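Local structure of glycoside hydrolase family protein (6Q2F) at residues A[54-59]-A[579-584]; A[584-589]-A[642-647]. The protein probably hydrolyses alpha-L-rhamnosidic bonds, releasing terminal rhamnose from glycosides, as an alpha-L-rhamnosidase of a glycoside hydrolase family. All coordinates share one frame; numbering follows the deposited sequence.

Contact 1. Residues A[54-59]-A[579-584]. With NA (sodium ion), chain B.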
loop_
_atom_site.group_PDB
_atom_site.type_symbol
_atom_site.label_atom_id
_atom_site.label_comp_id
_atom_site.label_asym_id
_atom_site.label_seq_id
_atom_site.Cartn_x
_atom_site.Cartn_y
_atom_site.Cartn_z
ATOM N N ARG A 54 19.284 -0.638 10.975
ATOM C CA ARG A 54 18.545 -1.544 11.839
ATOM C C ARG A 54 17.041 -1.322 11.683
ATOM O O ARG A 54 16.595 -0.185 11.535
ATOM C CB ARG A 54 18.987 -1.341 13.280
ATOM C CG ARG A 54 20.436 -1.739 13.452
ATOM C CD ARG A 54 20.991 -1.554 14.860
ATOM N NE ARG A 54 22.300 -2.213 14.896
ATOM C CZ ARG A 54 22.452 -3.540 14.866
ATOM N NH1 ARG A 54 21.374 -4.333 14.813
ATOM N NH2 ARG A 54 23.672 -4.070 14.867
ATOM N N PRO A 55 16.241 -2.385 11.676
ATOM C CA PRO A 55 14.822 -2.216 11.390
ATOM C C PRO A 55 14.110 -1.533 12.543
ATOM O O PRO A 55 14.571 -1.519 13.691
ATOM C CB PRO A 55 14.315 -3.649 11.212
ATOM C CG PRO A 55 15.154 -4.424 12.171
ATOM C CD PRO A 55 16.544 -3.780 12.046
ATOM N N ARG A 56 12.972 -0.943 12.207
ATOM C CA ARG A 56 12.092 -0.322 13.179
ATOM C C ARG A 56 10.949 -1.280 13.496
ATOM O O ARG A 56 10.753 -2.293 12.819
ATOM C CB ARG A 56 11.550 0.996 12.626
ATOM C CG ARG A 56 12.477 2.206 12.727
ATOM C CD ARG A 56 13.805 2.090 11.977
ATOM N NE ARG A 56 14.494 3.383 12.055
ATOM C CZ ARG A 56 15.807 3.565 12.051
ATOM N NH1 ARG A 56 16.631 2.513 11.950
ATOM N NH2 ARG A 56 16.283 4.810 12.136
ATOM N N VAL A 57 10.183 -0.952 14.537
ATOM C CA VAL A 57 8.937 -1.662 14.814
ATOM C C VAL A 57 7.817 -0.654 15.046
ATOM O O VAL A 57 8.034 0.465 15.510
ATOM C CB VAL A 57 9.049 -2.612 16.032
ATOM C CG1 VAL A 57 10.200 -3.604 15.824
ATOM C CG2 VAL A 57 9.211 -1.815 17.307
ATOM N N TRP A 58 6.607 -1.059 14.705
ATOM C CA TRP A 58 5.439 -0.368 15.199
ATOM C C TRP A 58 5.199 -0.801 16.644
ATOM O O TRP A 58 5.469 -1.945 17.032
ATOM C CB TRP A 58 4.221 -0.665 14.319
ATOM C CG TRP A 58 4.204 0.202 13.086
ATOM C CD1 TRP A 58 5.195 1.044 12.671
ATOM C CD2 TRP A 58 3.135 0.347 12.143
ATOM N NE1 TRP A 58 4.816 1.690 11.521
ATOM C CE2 TRP A 58 3.555 1.287 11.181
ATOM C CE3 TRP A 58 1.856 -0.207 12.031
ATOM C CZ2 TRP A 58 2.757 1.661 10.102
ATOM C CZ3 TRP A 58 1.059 0.168 10.960
ATOM C CH2 TRP A 58 1.507 1.099 10.017
ATOM N N TRP A 59 4.705 0.135 17.453
ATOM C CA TRP A 59 4.677 -0.033 18.914
ATOM C C TRP A 59 3.344 0.506 19.436
ATOM O O TRP A 59 3.247 1.635 19.920
ATOM C CB TRP A 59 5.876 0.676 19.530
ATOM C CG TRP A 59 6.078 0.515 20.997
ATOM C CD1 TRP A 59 6.171 -0.662 21.714
ATOM C CD2 TRP A 59 6.344 1.568 21.921
ATOM N NE1 TRP A 59 6.435 -0.380 23.039
ATOM C CE2 TRP A 59 6.544 0.981 23.188
ATOM C CE3 TRP A 59 6.408 2.957 21.804
ATOM C CZ2 TRP A 59 6.806 1.736 24.322
ATOM C CZ3 TRP A 59 6.650 3.709 22.936
ATOM C CH2 TRP A 59 6.857 3.097 24.178
ATOM N N LYS A 579 11.443 14.068 10.426
ATOM C CA LYS A 579 11.342 13.360 9.155
ATOM C C LYS A 579 9.945 12.774 9.001
ATOM O O LYS A 579 9.199 12.622 9.968
ATOM C CB LYS A 579 12.386 12.247 9.062
ATOM C CG LYS A 579 13.806 12.691 9.268
ATOM C CD LYS A 579 14.763 11.497 9.256
ATOM C CE LYS A 579 16.126 11.858 9.856
ATOM N NZ LYS A 579 16.102 11.907 11.361
ATOM N N VAL A 580 9.592 12.447 7.761
ATOM C CA VAL A 580 8.284 11.869 7.443
ATOM C C VAL A 580 8.485 10.492 6.828
ATOM O O VAL A 580 9.142 10.366 5.784
ATOM C CB VAL A 580 7.478 12.763 6.499
ATOM C CG1 VAL A 580 6.091 12.161 6.236
ATOM C CG2 VAL A 580 7.363 14.115 7.101
ATOM N N TYR A 581 7.946 9.468 7.492
ATOM C CA TYR A 581 7.640 8.183 6.873
ATOM C C TYR A 581 6.283 8.297 6.187
ATOM O O TYR A 581 5.291 8.658 6.830
ATOM C CB TYR A 581 7.583 7.073 7.915
ATOM C CG TYR A 581 8.903 6.653 8.485
ATOM C CD1 TYR A 581 9.495 7.364 9.508
ATOM C CD2 TYR A 581 9.538 5.501 8.021
ATOM C CE1 TYR A 581 10.705 6.967 10.026
ATOM C CE2 TYR A 581 10.716 5.080 8.543
ATOM C CZ TYR A 581 11.306 5.804 9.541
ATOM O OH TYR A 581 12.505 5.379 10.037
ATOM N N GLY A 582 6.221 7.971 4.901
ATOM C CA GLY A 582 5.000 8.272 4.170
ATOM C C GLY A 582 4.468 7.098 3.370
ATOM O O GLY A 582 5.049 6.707 2.354
ATOM N N GLU A 583 3.350 6.544 3.825
ATOM C CA GLU A 583 2.632 5.554 3.046
ATOM C C GLU A 583 1.681 6.283 2.115
ATOM O O GLU A 583 1.527 7.501 2.181
ATOM C CB GLU A 583 1.871 4.581 3.953
ATOM C CG GLU A 583 2.734 3.722 4.813
ATOM C CD GLU A 583 1.949 2.590 5.505
ATOM O OE1 GLU A 583 0.704 2.549 5.396
ATOM O OE2 GLU A 583 2.597 1.750 6.152
ATOM N N ALA A 584 1.017 5.530 1.252
ATOM C CA ALA A 584 0.073 6.127 0.323
ATOM C C ALA A 584 -1.246 5.372 0.303
ATOM O O ALA A 584 -1.932 5.291 1.323
ATOM C CB ALA A 584 0.695 6.211 -1.078
HETATM NA NA NA B . -0.908 0.890 6.172
#

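Contact 2. Residues A[584-589]-A[642-647]. With NA (sodium ion), chain B.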
loop_
_atom_site.group_PDB
_atom_site.type_symbol
_atom_site.label_atom_id
_atom_site.label_comp_id
_atom_site.label_asym_id
_atom_site.label_seq_id
_atom_site.Cartn_x
_atom_site.Cartn_y
_atom_site.Cartn_z
ATOM N N ALA A 584 1.017 5.530 1.252
ATOM C CA ALA A 584 0.073 6.127 0.323
ATOM C C ALA A 584 -1.246 5.372 0.303
ATOM O O ALA A 584 -1.932 5.291 1.323
ATOM C CB ALA A 584 0.695 6.211 -1.078
ATOM N N LEU A 585 -1.655 4.882 -0.861
ATOM C CA LEU A 585 -2.891 4.110 -1.035
ATOM C C LEU A 585 -2.872 2.705 -0.473
ATOM O O LEU A 585 -3.780 2.311 0.184
ATOM C CB LEU A 585 -3.374 4.120 -2.484
ATOM C CG LEU A 585 -3.455 5.469 -3.170
ATOM C CD1 LEU A 585 -3.793 5.343 -4.628
ATOM C CD2 LEU A 585 -4.418 6.373 -2.480
ATOM N N GLU A 586 -1.792 1.995 -0.751
ATOM C CA GLU A 586 -1.535 0.637 -0.255
ATOM C C GLU A 586 -2.431 -0.414 -0.895
ATOM O O GLU A 586 -1.925 -1.396 -1.455
ATOM C CB GLU A 586 -1.668 0.547 1.278
ATOM C CG GLU A 586 -1.336 -0.866 1.813
ATOM C CD GLU A 586 -1.440 -0.988 3.323
ATOM O OE1 GLU A 586 -2.164 -1.895 3.766
ATOM O OE2 GLU A 586 -0.806 -0.202 4.053
ATOM N N ASP A 587 -3.747 -0.225 -0.818
ATOM C CA ASP A 587 -4.727 -1.270 -1.125
ATOM C C ASP A 587 -5.671 -0.777 -2.223
ATOM O O ASP A 587 -6.598 -0.004 -1.953
ATOM C CB ASP A 587 -5.491 -1.659 0.146
ATOM C CG ASP A 587 -6.405 -2.862 -0.044
ATOM O OD1 ASP A 587 -6.376 -3.486 -1.120
ATOM O OD2 ASP A 587 -7.144 -3.192 0.913
ATOM N N HIS A 588 -5.439 -1.252 -3.452
ATOM C CA HIS A 588 -6.246 -0.903 -4.638
ATOM C C HIS A 588 -6.372 0.620 -4.721
ATOM O O HIS A 588 -5.355 1.326 -4.694
ATOM C CB HIS A 588 -7.557 -1.653 -4.587
ATOM C CG HIS A 588 -7.398 -3.133 -4.666
ATOM N ND1 HIS A 588 -7.063 -3.902 -3.575
ATOM C CD2 HIS A 588 -7.513 -3.987 -5.709
ATOM C CE1 HIS A 588 -6.991 -5.170 -3.938
ATOM N NE2 HIS A 588 -7.257 -5.250 -5.228
ATOM N N ARG A 589 -7.582 1.172 -4.810
ATOM C CA ARG A 589 -7.778 2.583 -5.119
ATOM C C ARG A 589 -8.815 3.149 -4.161
ATOM O O ARG A 589 -9.993 3.303 -4.513
ATOM C CB ARG A 589 -8.186 2.766 -6.584
ATOM C CG ARG A 589 -8.196 4.243 -7.036
ATOM C CD ARG A 589 -8.463 4.380 -8.526
ATOM N NE ARG A 589 -7.977 5.670 -9.016
ATOM C CZ ARG A 589 -7.996 6.058 -10.287
ATOM N NH1 ARG A 589 -8.488 5.257 -11.231
ATOM N NH2 ARG A 589 -7.516 7.253 -10.610
ATOM N N ALA A 642 10.786 2.271 3.273
ATOM C CA ALA A 642 10.266 1.562 4.428
ATOM C C ALA A 642 9.075 0.710 4.022
ATOM O O ALA A 642 8.409 0.958 3.013
ATOM C CB ALA A 642 9.858 2.533 5.542
ATOM N N ALA A 643 8.811 -0.309 4.827
ATOM C CA ALA A 643 7.579 -1.056 4.669
ATOM C C ALA A 643 7.061 -1.516 6.019
ATOM O O ALA A 643 7.813 -2.005 6.864
ATOM C CB ALA A 643 7.765 -2.253 3.736
ATOM N N GLU A 644 5.768 -1.309 6.207
ATOM C CA GLU A 644 4.977 -1.952 7.243
ATOM C C GLU A 644 5.004 -3.459 6.996
ATOM O O GLU A 644 4.337 -3.961 6.088
ATOM C CB GLU A 644 3.568 -1.346 7.218
ATOM C CG GLU A 644 2.542 -1.979 8.086
ATOM C CD GLU A 644 1.174 -1.389 7.781
ATOM O OE1 GLU A 644 1.143 -0.279 7.206
ATOM O OE2 GLU A 644 0.161 -2.053 8.062
ATOM N N SER A 645 5.787 -4.189 7.787
ATOM C CA SER A 645 6.285 -5.509 7.397
ATOM C C SER A 645 5.617 -6.619 8.199
ATOM O O SER A 645 5.697 -6.637 9.429
ATOM C CB SER A 645 7.809 -5.602 7.558
ATOM O OG SER A 645 8.486 -4.638 6.791
HETATM N N MSE A 646 4.997 -7.554 7.484
HETATM C CA MSE A 646 4.654 -8.876 7.999
HETATM C C MSE A 646 3.438 -8.869 8.868
HETATM O O MSE A 646 3.309 -9.671 9.813
HETATM C CB MSE A 646 5.834 -9.492 8.758
HETATM C CG MSE A 646 6.959 -9.791 7.817
HETATM SE SE MSE A 646 8.496 -10.662 8.618
HETATM C CE MSE A 646 9.117 -9.184 9.406
ATOM N N THR A 647 2.525 -7.973 8.531
ATOM C CA THR A 647 1.208 -8.025 9.135
ATOM C C THR A 647 0.612 -9.401 8.897
ATOM O O THR A 647 0.746 -9.972 7.808
ATOM C CB THR A 647 0.303 -6.945 8.554
ATOM O OG1 THR A 647 0.919 -5.670 8.740
ATOM C CG2 THR A 647 -1.043 -6.986 9.265
HETATM NA NA NA B . -0.908 0.890 6.172
HETATM O O HOH W 1 -1.442 -2.848 6.020
#

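Contact 1. Residues A[54-59]-A[579-584]
Tyr581 and Arg56 face each other across the interior of a (beta/alpha)8 barrel, where strands 56-62 and 579-582 stand on opposite sides of the ring and meet only through side chains. At Arg56 and Tyr581 the CA atoms are still 11.5 Å apart. The two side chains cross at about a right angle, their guanidinium and ring planes 45° apart, and Arg56 NE comes to 3.5 Å from Tyr581 OH. Both groups find their firmer partner in Glu127, whose OE2 forms a salt bridge with Arg56 and is also hydrogen-bonded to Tyr581 OH. A bend at chi2 (61°) turns the arginine chain back toward the loop that precedes its strand, so that Arg56 NH1 donates to Arg54 O over 2.7 Å; this acceptor lies almost in the guanidinium plane and, with Ser51 O and Glu127, helps to hold its rotation.

Two residues further on in each segment, the benzo part of Trp58 comes up to the Glu583 carboxylate from the opposite direction, while its NE1 is hydrogen-bonded to Gln87. Glu583 reaches into the barrel with an extended chain and divides its oxygens: OE2 lies 4.0 Å from Trp58 CZ2, and OE1 binds the sodium ion at 2.4 Å.

Contact 2. Residues A[584-589]-A[642-647]
Glu586 and Glu644 meet through their carboxylates around a sodium ion, one reaching from the loop after strand 579-582 and the other from strand 642-649 of the barrel. Metal coordination dominates. Each glutamate binds with a single oxygen, Glu586 OE2 at 2.4 Å from the sodium and Glu644 OE1 at 2.6 Å. Asp503, Ser504 and Glu583 complete the protein ligands. In both residues CG stands opposite the backbone nitrogen (chi1 -177° in Glu586, 173° in Glu644) and the chain continues extended, which carries the carboxylates inward from backbones whose CA atoms lie 10.3 Å apart.

Hydrogen bonding supplies a second bridge. A single water donates to Glu586 OE1 at 2.6 Å and to Glu644 OE2 at 2.7 Å, engaging in each carboxylate the oxygen that the metal does not bind. The planes of the two groups are turned 73° from each other.

Backbone bonding shapes the loop that presents Glu586: Asp587 N donates to Leu585 O at 2.7 Å, closing a classic gamma turn with Glu586 at its apex. Just beyond it, His588 ND1 bonds to Asp587 OD1 within the imidazole plane.

Direct contact is slight, since Glu586 OE2 and Glu644 OE1 remain 3.7 Å apart; two carboxylates can probably share this buried place because both bind the same cation and accept hydrogen bonds from the same water.

Overall arrangement
Contacts 1 and 2 lie in one parallel barrel, their centres about 11 Å apart, and follow each other along the chain with Ala584 in common. Contact 1 spans the ring between strands 56-62 and 579-582; contact 2 runs from the loop after the latter to strand 642-649. The sodium ion ties them together, binding Glu583 from the first and Glu586 and Glu644 from the second. They also touch directly: the carboxylate oxygens Glu583 OE2 and Glu644 OE1 approach to 2.7 Å, Trp58 CH2 packs 3.2 Å from Glu644 OE1, and Tyr581 lies against Ala642. Residues far apart in sequence thus converge on one acidic, metal-binding site inside the barrel, an example of how this fold gathers metal ligands from separate strands and the loops that follow them.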